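Local atomic coordinates of putative transcriptional regulator (Streptomyces coelicolor A3, PDB entry 2RA5), a protein that probably binds DNA as a GntR-family transcription factor, with a UTRA domain that holds a small-molecule ligand. Residues A[171-180]-A[215-226]; A[131-139]-A[150-161]. All blocks are in the same frame, centred on the assembly; numbering follows the deposited sequence.

Overall arrangement
Both contacts lie in the UTRA domain and are built on one six-stranded antiparallel sheet, with centres about 12 Å apart. Contact 2 comes first along the chain: it pairs the hairpin strands 132-142 and 145-154 and takes in the loop after them. Contact 1 follows, laying helix 171-177 against the ends of strands 209-218 and 224-232. Strands 145-154 and 224-232 are neighbours in the sheet, so the two contacts touch directly, for instance where V225 of contact 1 meets P155 and L158 of contact 2. Each also reaches the bound meso-tartaric acid, R138 from contact 2 and L171, Y172 and R215 from contact 1, consistent with an effector pocket between helix and sheet.

Contact 1: A[171-180]-A[215-226]; sequences LYRLMRAAGI and RTTFDDTGRAVE. With SRT (S,R meso-tartaric acid), chain B.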
loop_
_atom_site.group_PDB
_atom_site.type_symbol
_atom_site.label_atom_id
_atom_site.label_comp_id
_atom_site.label_asym_id
_atom_site.label_seq_id
_atom_site.Cartn_x
_atom_site.Cartn_y
_atom_site.Cartn_z
ATOM N N LEU A 171 -2.444 -7.072 -18.220
ATOM C CA LEU A 171 -3.886 -7.250 -18.359
ATOM C C LEU A 171 -4.587 -5.955 -18.754
ATOM O O LEU A 171 -5.545 -5.981 -19.526
ATOM C CB LEU A 171 -4.472 -7.820 -17.060
ATOM C CG LEU A 171 -5.991 -7.974 -16.968
ATOM C CD1 LEU A 171 -6.497 -8.888 -18.076
ATOM C CD2 LEU A 171 -6.415 -8.488 -15.593
ATOM N N TYR A 172 -4.106 -4.823 -18.238
ATOM C CA TYR A 172 -4.684 -3.522 -18.586
ATOM C C TYR A 172 -4.497 -3.178 -20.060
ATOM O O TYR A 172 -5.416 -2.663 -20.700
ATOM C CB TYR A 172 -4.085 -2.411 -17.728
ATOM C CG TYR A 172 -4.771 -2.227 -16.407
ATOM C CD1 TYR A 172 -5.526 -3.258 -15.835
ATOM C CD2 TYR A 172 -4.654 -1.029 -15.715
ATOM C CE1 TYR A 172 -6.162 -3.085 -14.619
ATOM C CE2 TYR A 172 -5.278 -0.848 -14.506
ATOM C CZ TYR A 172 -6.027 -1.873 -13.958
ATOM O OH TYR A 172 -6.632 -1.657 -12.742
ATOM N N ARG A 173 -3.300 -3.446 -20.584
ATOM C CA ARG A 173 -2.983 -3.169 -21.984
ATOM C C ARG A 173 -3.904 -3.973 -22.882
ATOM O O ARG A 173 -4.463 -3.445 -23.843
ATOM C CB ARG A 173 -1.512 -3.488 -22.296
ATOM C CG ARG A 173 -1.132 -3.379 -23.784
ATOM C CD ARG A 173 0.355 -3.686 -24.012
ATOM N NE ARG A 173 0.657 -4.146 -25.373
ATOM C CZ ARG A 173 1.521 -3.563 -26.206
ATOM N NH1 ARG A 173 1.721 -4.074 -27.414
ATOM N NH2 ARG A 173 2.196 -2.479 -25.839
ATOM N N LEU A 174 -4.076 -5.251 -22.551
ATOM C CA LEU A 174 -4.971 -6.117 -23.319
ATOM C C LEU A 174 -6.390 -5.571 -23.335
ATOM O O LEU A 174 -7.038 -5.534 -24.380
ATOM C CB LEU A 174 -4.977 -7.537 -22.756
ATOM C CG LEU A 174 -3.994 -8.500 -23.418
ATOM C CD1 LEU A 174 -4.000 -9.852 -22.722
ATOM C CD2 LEU A 174 -4.355 -8.647 -24.880
HETATM N N MSE A 175 -6.873 -5.142 -22.173
HETATM C CA MSE A 175 -8.251 -4.661 -22.065
HETATM C C MSE A 175 -8.465 -3.391 -22.873
HETATM O O MSE A 175 -9.479 -3.231 -23.550
HETATM C CB MSE A 175 -8.645 -4.433 -20.606
HETATM C CG MSE A 175 -8.599 -5.699 -19.751
HETATM SE SE MSE A 175 -9.304 -5.453 -17.948
HETATM C CE MSE A 175 -8.388 -3.802 -17.474
ATOM N N ARG A 176 -7.507 -2.478 -22.789
ATOM C CA ARG A 176 -7.575 -1.259 -23.575
ATOM C C ARG A 176 -7.546 -1.636 -25.047
ATOM O O ARG A 176 -8.277 -1.070 -25.859
ATOM C CB ARG A 176 -6.424 -0.314 -23.216
ATOM C CG ARG A 176 -6.775 0.640 -22.070
ATOM C CD ARG A 176 -5.673 1.666 -21.795
ATOM N NE ARG A 176 -4.493 1.079 -21.158
ATOM C CZ ARG A 176 -4.108 1.332 -19.908
ATOM N NH1 ARG A 176 -4.809 2.172 -19.153
ATOM N NH2 ARG A 176 -3.017 0.749 -19.417
ATOM N N ALA A 177 -6.714 -2.624 -25.366
ATOM C CA ALA A 177 -6.588 -3.134 -26.725
ATOM C C ALA A 177 -7.928 -3.606 -27.286
ATOM O O ALA A 177 -8.192 -3.481 -28.479
ATOM C CB ALA A 177 -5.558 -4.250 -26.779
ATOM N N ALA A 178 -8.778 -4.151 -26.426
ATOM C CA ALA A 178 -10.104 -4.573 -26.851
ATOM C C ALA A 178 -11.087 -3.409 -26.772
ATOM O O ALA A 178 -12.292 -3.587 -26.930
ATOM C CB ALA A 178 -10.586 -5.754 -26.015
ATOM N N GLY A 179 -10.571 -2.213 -26.514
ATOM C CA GLY A 179 -11.406 -1.025 -26.520
ATOM C C GLY A 179 -12.201 -0.772 -25.252
ATOM O O GLY A 179 -13.189 -0.040 -25.272
ATOM N N ILE A 180 -11.783 -1.386 -24.149
ATOM C CA ILE A 180 -12.317 -1.027 -22.846
ATOM C C ILE A 180 -11.642 0.266 -22.399
ATOM O O ILE A 180 -10.437 0.452 -22.582
ATOM C CB ILE A 180 -12.028 -2.095 -21.777
ATOM C CG1 ILE A 180 -12.169 -3.511 -22.342
ATOM C CG2 ILE A 180 -12.926 -1.885 -20.572
ATOM C CD1 ILE A 180 -13.559 -3.888 -22.658
ATOM N N ARG A 215 -8.256 -4.978 -5.826
ATOM C CA ARG A 215 -8.544 -3.848 -6.683
ATOM C C ARG A 215 -9.800 -4.090 -7.524
ATOM O O ARG A 215 -10.001 -5.192 -8.039
ATOM C CB ARG A 215 -7.327 -3.590 -7.575
ATOM C CG ARG A 215 -7.532 -2.609 -8.707
ATOM C CD ARG A 215 -6.381 -2.694 -9.692
ATOM N NE ARG A 215 -6.277 -3.994 -10.372
ATOM C CZ ARG A 215 -5.175 -4.432 -10.985
ATOM N NH1 ARG A 215 -5.158 -5.621 -11.585
ATOM N NH2 ARG A 215 -4.077 -3.683 -10.998
ATOM N N THR A 216 -10.651 -3.074 -7.659
ATOM C CA THR A 216 -11.702 -3.137 -8.674
ATOM C C THR A 216 -11.520 -2.026 -9.680
ATOM O O THR A 216 -11.420 -0.866 -9.312
ATOM C CB THR A 216 -13.128 -2.994 -8.108
ATOM O OG1 THR A 216 -13.312 -3.864 -6.993
ATOM C CG2 THR A 216 -14.171 -3.336 -9.192
ATOM N N THR A 217 -11.563 -2.370 -10.958
ATOM C CA THR A 217 -11.394 -1.372 -12.004
ATOM C C THR A 217 -12.690 -1.106 -12.780
ATOM O O THR A 217 -13.358 -2.034 -13.224
ATOM C CB THR A 217 -10.293 -1.806 -12.986
ATOM O OG1 THR A 217 -9.113 -2.148 -12.252
ATOM C CG2 THR A 217 -9.982 -0.689 -13.985
ATOM N N PHE A 218 -13.014 0.169 -12.965
ATOM C CA PHE A 218 -14.222 0.579 -13.672
ATOM C C PHE A 218 -13.939 1.304 -14.981
ATOM O O PHE A 218 -12.885 1.925 -15.144
ATOM C CB PHE A 218 -15.067 1.475 -12.779
ATOM C CG PHE A 218 -15.286 0.920 -11.415
ATOM C CD1 PHE A 218 -14.273 0.994 -10.453
ATOM C CD2 PHE A 218 -16.494 0.313 -11.081
ATOM C CE1 PHE A 218 -14.461 0.468 -9.179
ATOM C CE2 PHE A 218 -16.697 -0.208 -9.802
ATOM C CZ PHE A 218 -15.689 -0.128 -8.847
ATOM N N ASP A 219 -14.898 1.245 -15.906
ATOM C CA ASP A 219 -14.780 1.985 -17.161
ATOM C C ASP A 219 -15.439 3.378 -17.133
ATOM O O ASP A 219 -15.853 3.853 -16.075
ATOM C CB ASP A 219 -15.216 1.140 -18.363
ATOM C CG ASP A 219 -16.716 0.877 -18.419
ATOM O OD1 ASP A 219 -17.498 1.425 -17.603
ATOM O OD2 ASP A 219 -17.108 0.098 -19.317
ATOM N N ASP A 220 -15.497 4.029 -18.293
ATOM C CA ASP A 220 -16.165 5.330 -18.473
ATOM C C ASP A 220 -17.585 5.433 -17.898
ATOM O O ASP A 220 -18.054 6.504 -17.503
ATOM C CB ASP A 220 -16.285 5.619 -19.964
ATOM C CG ASP A 220 -15.023 6.148 -20.552
ATOM O OD1 ASP A 220 -14.002 6.187 -19.831
ATOM O OD2 ASP A 220 -15.063 6.532 -21.742
ATOM N N THR A 221 -18.284 4.314 -17.893
ATOM C CA THR A 221 -19.698 4.310 -17.579
ATOM C C THR A 221 -19.939 3.879 -16.129
ATOM O O THR A 221 -21.075 3.790 -15.663
ATOM C CB THR A 221 -20.424 3.393 -18.559
ATOM O OG1 THR A 221 -20.137 2.031 -18.227
ATOM C CG2 THR A 221 -19.934 3.663 -19.988
ATOM N N GLY A 222 -18.853 3.631 -15.411
ATOM C CA GLY A 222 -18.941 3.329 -13.995
ATOM C C GLY A 222 -19.297 1.888 -13.694
ATOM O O GLY A 222 -19.861 1.597 -12.642
ATOM N N ARG A 223 -18.980 0.990 -14.624
ATOM C CA ARG A 223 -19.167 -0.447 -14.421
ATOM C C ARG A 223 -17.842 -1.137 -14.120
ATOM O O ARG A 223 -16.804 -0.808 -14.712
ATOM C CB ARG A 223 -19.805 -1.098 -15.655
ATOM C CG ARG A 223 -21.209 -0.580 -15.962
ATOM C CD ARG A 223 -21.916 -1.413 -17.028
ATOM N NE ARG A 223 -22.810 -0.587 -17.839
ATOM C CZ ARG A 223 -22.473 -0.031 -19.003
ATOM N NH1 ARG A 223 -21.257 -0.219 -19.504
ATOM N NH2 ARG A 223 -23.354 0.711 -19.670
ATOM N N ALA A 224 -17.868 -2.092 -13.197
ATOM C CA ALA A 224 -16.667 -2.872 -12.927
ATOM C C ALA A 224 -16.296 -3.640 -14.174
ATOM O O ALA A 224 -17.137 -4.151 -14.898
ATOM C CB ALA A 224 -16.847 -3.812 -11.753
ATOM N N VAL A 225 -15.007 -3.715 -14.424
ATOM C CA VAL A 225 -14.533 -4.257 -15.668
ATOM C C VAL A 225 -13.539 -5.377 -15.282
ATOM O O VAL A 225 -13.257 -6.299 -16.052
ATOM C CB VAL A 225 -13.984 -3.056 -16.542
ATOM C CG1 VAL A 225 -12.469 -2.918 -16.512
ATOM C CG2 VAL A 225 -14.525 -3.101 -17.937
ATOM N N GLU A 226 -13.077 -5.318 -14.038
ATOM C CA GLU A 226 -12.035 -6.204 -13.562
ATOM C C GLU A 226 -11.971 -6.149 -12.032
ATOM O O GLU A 226 -12.074 -5.082 -11.426
ATOM C CB GLU A 226 -10.682 -5.793 -14.179
ATOM C CG GLU A 226 -9.490 -6.643 -13.741
ATOM C CD GLU A 226 -8.837 -6.170 -12.432
ATOM O OE1 GLU A 226 -8.910 -4.967 -12.101
ATOM O OE2 GLU A 226 -8.228 -7.005 -11.730
HETATM O O1 SRT B . -3.355 -7.054 -13.273
HETATM O O11 SRT B . -1.792 -6.178 -11.956
HETATM C C1 SRT B . -2.198 -6.576 -13.091
HETATM C C2 SRT B . -1.242 -6.515 -14.269
HETATM O O2 SRT B . -1.906 -6.943 -15.463
HETATM C C3 SRT B . -0.597 -5.122 -14.424
HETATM O O3 SRT B . 0.635 -5.168 -15.157
HETATM C C4 SRT B . -1.509 -4.176 -15.141
HETATM O O4 SRT B . -1.428 -4.044 -16.400
HETATM O O41 SRT B . -2.309 -3.564 -14.403
#
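With its CG swung beside the backbone N (chi1 -86°), Y172 sends its hydroxyl from helix 171-177 toward T217, whose OG1 also lies beside its own backbone N (chi1 -51°). The two side chains approach from opposite directions, and Y172 OH donates to T217 OG1 at 2.6 Å. This is the helix-on-sheet packing of the UTRA domain, here around the strand pair 215-218 and 224-226, where V225 and E226 both face T217 in a classic beta bulge. T217 OG1 in turn donates to E226 OE1 at 2.8 Å, so the threonine hydroxyl accepts from the tyrosine and donates to the carboxylate. E226 also forms a salt bridge with R215, although the individual hydrogen bonds are long and weak.

The R215 chain bends at chi3 and brings its guanidinium to the Y172 hydroxyl, which sits over one face of it; ring and guanidinium planes are 38° apart. The edge of that guanidinium meets E226 OE2 and the tartrate, with R215 NH1 donating to SRT O1 at 2.9 Å. The carboxylate would be expected to hold the arginine in place and temper its charge. At the start of the helix L171 N gives a hydrogen bond to SRT O2 at 2.8 Å, while SRT O41 lies over one face of the Y172 ring.

Further along, the M175 and E226 side chains cross at about a right angle, M175 SE lying 4.0 Å from E226 CB. A Schellman motif with G179 at C-prime ends the helix and turns the chain into I180, whose side chain slides past that of V225 in the opposite direction, I180 CG2 lying 3.3 Å from V225 CG2.

Contact 2: A[131-139]-A[150-161]; sequences SEVHRIERL and LCNYLPPGLVDL. With SRT (S,R meso-tartaric acid), chain B.
H134 and L161 cross at a slant, the leucine laying CD1 over the centre of the imidazole in a CH-pi contact, 3.6 Å from L161 CD1 to the H134 ring centroid and only 13° off the normal. P155 O lies at the edge of the same ring, in its plane. A water links H134 NE2 to the backbone N of G157, tying the ring to the loop that follows the strand. The other branch of L161, CD2, turns to I136 and meets its CD1 at 3.4 Å, so one leucine spans two residues on the same face of the sheet.

R135 and Y153 occupy the other face, side by side and pointing the same way. The arginine chain leaves its backbone with CG opposite the N (chi1 -177°), which lays it along the tyrosine, and R135 CD comes 3.4 Å from Y153 CE2; the guanidinium and ring planes stand 47° apart. Beyond the ring R135 NE donates to E137 OE1 at 2.7 Å, in the guanidinium plane and on the anti lone pair, as part of a salt bridge. The second oxygen of E137 is bonded to Y149 OH.

These groups sit on a beta hairpin of the UTRA domain, whose antiparallel strands 132-139 and 150-154 pair H134 with L154, I136 with N152 and R138 with L150, each through two backbone hydrogen bonds. Between them lie the non-hydrogen-bonded pairs R135-Y153 and E137-C151.

R138 shares the face of H134 and I136. Bends at chi2 and chi3 fold its guanidinium back over L150 CD1, which lies against one face, while NH1 points at the tartrate; the 2.4 Å modelled from R138 NH1 to SRT O2 is too short to be taken at face value, so the length of this hydrogen bond is doubtful.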
loop_
_atom_site.group_PDB
_atom_site.type_symbol
_atom_site.label_atom_id
_atom_site.label_comp_id
_atom_site.label_asym_id
_atom_site.label_seq_id
_atom_site.Cartn_x
_atom_site.Cartn_y
_atom_site.Cartn_z
ATOM N N SER A 131 -23.560 -15.981 -11.398
ATOM C CA SER A 131 -23.449 -15.644 -12.821
ATOM C C SER A 131 -22.001 -15.964 -13.227
ATOM O O SER A 131 -21.113 -16.092 -12.369
ATOM C CB SER A 131 -23.832 -14.180 -13.097
ATOM O OG SER A 131 -22.900 -13.261 -12.555
ATOM N N GLU A 132 -21.748 -16.116 -14.516
ATOM C CA GLU A 132 -20.453 -16.613 -14.925
ATOM C C GLU A 132 -19.459 -15.477 -15.127
ATOM O O GLU A 132 -19.791 -14.441 -15.695
ATOM C CB GLU A 132 -20.586 -17.459 -16.177
ATOM C CG GLU A 132 -19.896 -18.840 -16.118
ATOM C CD GLU A 132 -20.084 -19.677 -17.408
ATOM O OE1 GLU A 132 -20.062 -19.096 -18.523
ATOM O OE2 GLU A 132 -20.287 -20.913 -17.309
ATOM N N VAL A 133 -18.243 -15.667 -14.619
ATOM C CA VAL A 133 -17.190 -14.691 -14.800
ATOM C C VAL A 133 -15.934 -15.432 -15.223
ATOM O O VAL A 133 -15.840 -16.654 -15.082
ATOM C CB VAL A 133 -16.956 -13.855 -13.519
ATOM C CG1 VAL A 133 -18.218 -13.028 -13.186
ATOM C CG2 VAL A 133 -16.591 -14.758 -12.370
ATOM N N HIS A 134 -14.980 -14.694 -15.772
ATOM C CA HIS A 134 -13.711 -15.275 -16.144
ATOM C C HIS A 134 -12.780 -15.260 -14.954
ATOM O O HIS A 134 -12.632 -14.235 -14.306
ATOM C CB HIS A 134 -13.088 -14.473 -17.284
ATOM C CG HIS A 134 -13.867 -14.545 -18.574
ATOM N ND1 HIS A 134 -13.694 -15.572 -19.476
ATOM C CD2 HIS A 134 -14.799 -13.721 -19.088
ATOM C CE1 HIS A 134 -14.505 -15.366 -20.509
ATOM N NE2 HIS A 134 -15.180 -14.269 -20.309
ATOM N N ARG A 135 -12.152 -16.394 -14.659
ATOM C CA ARG A 135 -11.077 -16.406 -13.667
ATOM C C ARG A 135 -9.684 -16.667 -14.271
ATOM O O ARG A 135 -9.410 -17.734 -14.834
ATOM C CB ARG A 135 -11.352 -17.394 -12.525
ATOM C CG ARG A 135 -10.257 -17.372 -11.441
ATOM C CD ARG A 135 -10.606 -18.165 -10.203
ATOM N NE ARG A 135 -9.778 -19.356 -10.077
ATOM C CZ ARG A 135 -10.241 -20.600 -10.099
ATOM N NH1 ARG A 135 -9.406 -21.623 -9.973
ATOM N NH2 ARG A 135 -11.540 -20.822 -10.237
ATOM N N ILE A 136 -8.812 -15.683 -14.125
ATOM C CA ILE A 136 -7.420 -15.809 -14.533
ATOM C C ILE A 136 -6.491 -15.851 -13.320
ATOM O O ILE A 136 -6.689 -15.139 -12.331
ATOM C CB ILE A 136 -6.995 -14.665 -15.485
ATOM C CG1 ILE A 136 -7.834 -14.709 -16.762
ATOM C CG2 ILE A 136 -5.533 -14.797 -15.849
ATOM C CD1 ILE A 136 -7.658 -13.508 -17.638
ATOM N N GLU A 137 -5.484 -16.708 -13.394
ATOM C CA GLU A 137 -4.438 -16.721 -12.387
ATOM C C GLU A 137 -3.044 -16.646 -13.034
ATOM O O GLU A 137 -2.738 -17.398 -13.953
ATOM C CB GLU A 137 -4.592 -17.946 -11.489
ATOM C CG GLU A 137 -5.896 -17.944 -10.722
ATOM C CD GLU A 137 -5.991 -19.056 -9.704
ATOM O OE1 GLU A 137 -7.128 -19.439 -9.348
ATOM O OE2 GLU A 137 -4.939 -19.557 -9.260
ATOM N N ARG A 138 -2.223 -15.705 -12.573
ATOM C CA ARG A 138 -0.857 -15.543 -13.074
ATOM C C ARG A 138 0.175 -15.548 -11.948
ATOM O O ARG A 138 -0.058 -15.011 -10.864
ATOM C CB ARG A 138 -0.657 -14.236 -13.847
ATOM C CG ARG A 138 -1.469 -14.048 -15.093
ATOM C CD ARG A 138 -2.346 -12.814 -14.907
ATOM N NE ARG A 138 -1.817 -11.602 -15.520
ATOM C CZ ARG A 138 -2.197 -10.377 -15.177
ATOM N NH1 ARG A 138 -1.676 -9.314 -15.779
ATOM N NH2 ARG A 138 -3.093 -10.217 -14.212
ATOM N N LEU A 139 1.325 -16.148 -12.227
ATOM C CA LEU A 139 2.501 -15.968 -11.390
ATOM C C LEU A 139 3.435 -14.974 -12.098
ATOM O O LEU A 139 3.694 -15.096 -13.297
ATOM C CB LEU A 139 3.188 -17.308 -11.151
ATOM C CG LEU A 139 4.352 -17.395 -10.163
ATOM C CD1 LEU A 139 3.898 -17.206 -8.725
ATOM C CD2 LEU A 139 5.056 -18.736 -10.318
ATOM N N LEU A 150 -1.241 -13.434 -8.922
ATOM C CA LEU A 150 -2.323 -12.562 -9.376
ATOM C C LEU A 150 -3.590 -13.306 -9.821
ATOM O O LEU A 150 -3.591 -13.927 -10.879
ATOM C CB LEU A 150 -1.837 -11.701 -10.549
ATOM C CG LEU A 150 -0.495 -10.963 -10.452
ATOM C CD1 LEU A 150 -0.295 -10.047 -11.649
ATOM C CD2 LEU A 150 -0.383 -10.195 -9.137
ATOM N N CYS A 151 -4.663 -13.230 -9.030
ATOM C CA CYS A 151 -5.977 -13.749 -9.450
ATOM C C CYS A 151 -6.887 -12.625 -9.938
ATOM O O CYS A 151 -7.152 -11.678 -9.201
ATOM C CB CYS A 151 -6.692 -14.498 -8.312
ATOM S SG CYS A 151 -5.695 -15.691 -7.398
ATOM N N ASN A 152 -7.380 -12.734 -11.167
ATOM C CA ASN A 152 -8.344 -11.752 -11.674
ATOM C C ASN A 152 -9.678 -12.312 -12.169
ATOM O O ASN A 152 -9.762 -13.437 -12.666
ATOM C CB ASN A 152 -7.711 -10.837 -12.743
ATOM C CG ASN A 152 -6.476 -10.103 -12.225
ATOM O OD1 ASN A 152 -6.548 -8.957 -11.781
ATOM N ND2 ASN A 152 -5.349 -10.775 -12.249
ATOM N N TYR A 153 -10.725 -11.510 -12.022
ATOM C CA TYR A 153 -12.051 -11.893 -12.476
ATOM C C TYR A 153 -12.597 -10.842 -13.393
ATOM O O TYR A 153 -12.574 -9.661 -13.070
ATOM C CB TYR A 153 -12.978 -12.056 -11.284
ATOM C CG TYR A 153 -12.495 -13.107 -10.314
ATOM C CD1 TYR A 153 -11.634 -12.775 -9.270
ATOM C CD2 TYR A 153 -12.897 -14.432 -10.442
ATOM C CE1 TYR A 153 -11.194 -13.730 -8.376
ATOM C CE2 TYR A 153 -12.456 -15.398 -9.558
ATOM C CZ TYR A 153 -11.603 -15.041 -8.524
ATOM O OH TYR A 153 -11.159 -15.989 -7.634
ATOM N N LEU A 154 -13.067 -11.268 -14.555
ATOM C CA LEU A 154 -13.686 -10.348 -15.493
ATOM C C LEU A 154 -15.131 -10.756 -15.767
ATOM O O LEU A 154 -15.458 -11.942 -15.794
ATOM C CB LEU A 154 -12.926 -10.253 -16.821
ATOM C CG LEU A 154 -11.406 -10.235 -16.979
ATOM C CD1 LEU A 154 -11.042 -9.106 -17.945
ATOM C CD2 LEU A 154 -10.719 -10.061 -15.669
ATOM N N PRO A 155 -16.004 -9.760 -15.959
ATOM C CA PRO A 155 -17.373 -10.056 -16.371
ATOM C C PRO A 155 -17.390 -10.564 -17.813
ATOM O O PRO A 155 -16.443 -10.334 -18.560
ATOM C CB PRO A 155 -18.077 -8.701 -16.252
ATOM C CG PRO A 155 -17.010 -7.680 -16.367
ATOM C CD PRO A 155 -15.730 -8.312 -15.885
ATOM N N PRO A 156 -18.467 -11.258 -18.199
ATOM C CA PRO A 156 -18.573 -11.866 -19.530
ATOM C C PRO A 156 -18.495 -10.873 -20.691
ATOM O O PRO A 156 -18.982 -9.746 -20.583
ATOM C CB PRO A 156 -19.969 -12.506 -19.516
ATOM C CG PRO A 156 -20.380 -12.594 -18.066
ATOM C CD PRO A 156 -19.669 -11.485 -17.370
ATOM N N GLY A 157 -17.901 -11.310 -21.799
ATOM C CA GLY A 157 -17.973 -10.581 -23.054
ATOM C C GLY A 157 -17.324 -9.217 -23.037
ATOM O O GLY A 157 -17.922 -8.218 -23.433
ATOM N N LEU A 158 -16.086 -9.183 -22.570
ATOM C CA LEU A 158 -15.322 -7.955 -22.509
ATOM C C LEU A 158 -14.122 -8.116 -23.422
ATOM O O LEU A 158 -13.879 -7.299 -24.311
ATOM C CB LEU A 158 -14.846 -7.701 -21.074
ATOM C CG LEU A 158 -15.732 -6.906 -20.110
ATOM C CD1 LEU A 158 -14.932 -6.511 -18.876
ATOM C CD2 LEU A 158 -16.290 -5.680 -20.793
ATOM N N VAL A 159 -13.386 -9.200 -23.203
ATOM C CA VAL A 159 -12.115 -9.427 -23.875
ATOM C C VAL A 159 -11.934 -10.900 -24.233
ATOM O O VAL A 159 -12.593 -11.777 -23.665
ATOM C CB VAL A 159 -10.938 -8.990 -22.972
ATOM C CG1 VAL A 159 -9.610 -9.116 -23.702
ATOM C CG2 VAL A 159 -11.143 -7.569 -22.477
ATOM N N ASP A 160 -11.042 -11.155 -25.188
ATOM C CA ASP A 160 -10.584 -12.502 -25.494
ATOM C C ASP A 160 -9.360 -12.742 -24.629
ATOM O O ASP A 160 -8.355 -12.034 -24.738
ATOM C CB ASP A 160 -10.220 -12.636 -26.974
ATOM C CG ASP A 160 -11.296 -12.085 -27.894
ATOM O OD1 ASP A 160 -11.439 -10.844 -27.977
ATOM O OD2 ASP A 160 -11.993 -12.896 -28.544
ATOM N N LEU A 161 -9.447 -13.739 -23.763
ATOM C CA LEU A 161 -8.482 -13.866 -22.682
ATOM C C LEU A 161 -7.376 -14.876 -22.972
ATOM O O LEU A 161 -6.689 -15.321 -22.056
ATOM C CB LEU A 161 -9.206 -14.213 -21.371
ATOM C CG LEU A 161 -10.320 -13.245 -20.933
ATOM C CD1 LEU A 161 -11.653 -13.543 -21.618
ATOM C CD2 LEU A 161 -10.499 -13.269 -19.428
HETATM O O1 SRT B . -3.355 -7.054 -13.273
HETATM O O11 SRT B . -1.792 -6.178 -11.956
HETATM C C1 SRT B . -2.198 -6.576 -13.091
HETATM C C2 SRT B . -1.242 -6.515 -14.269
HETATM O O2 SRT B . -1.906 -6.943 -15.463
HETATM C C3 SRT B . -0.597 -5.122 -14.424
HETATM O O3 SRT B . 0.635 -5.168 -15.157
HETATM C C4 SRT B . -1.509 -4.176 -15.141
HETATM O O4 SRT B . -1.428 -4.044 -16.400
HETATM O O41 SRT B . -2.309 -3.564 -14.403
HETATM O O HOH W 1 -16.321 -13.428 -22.722
#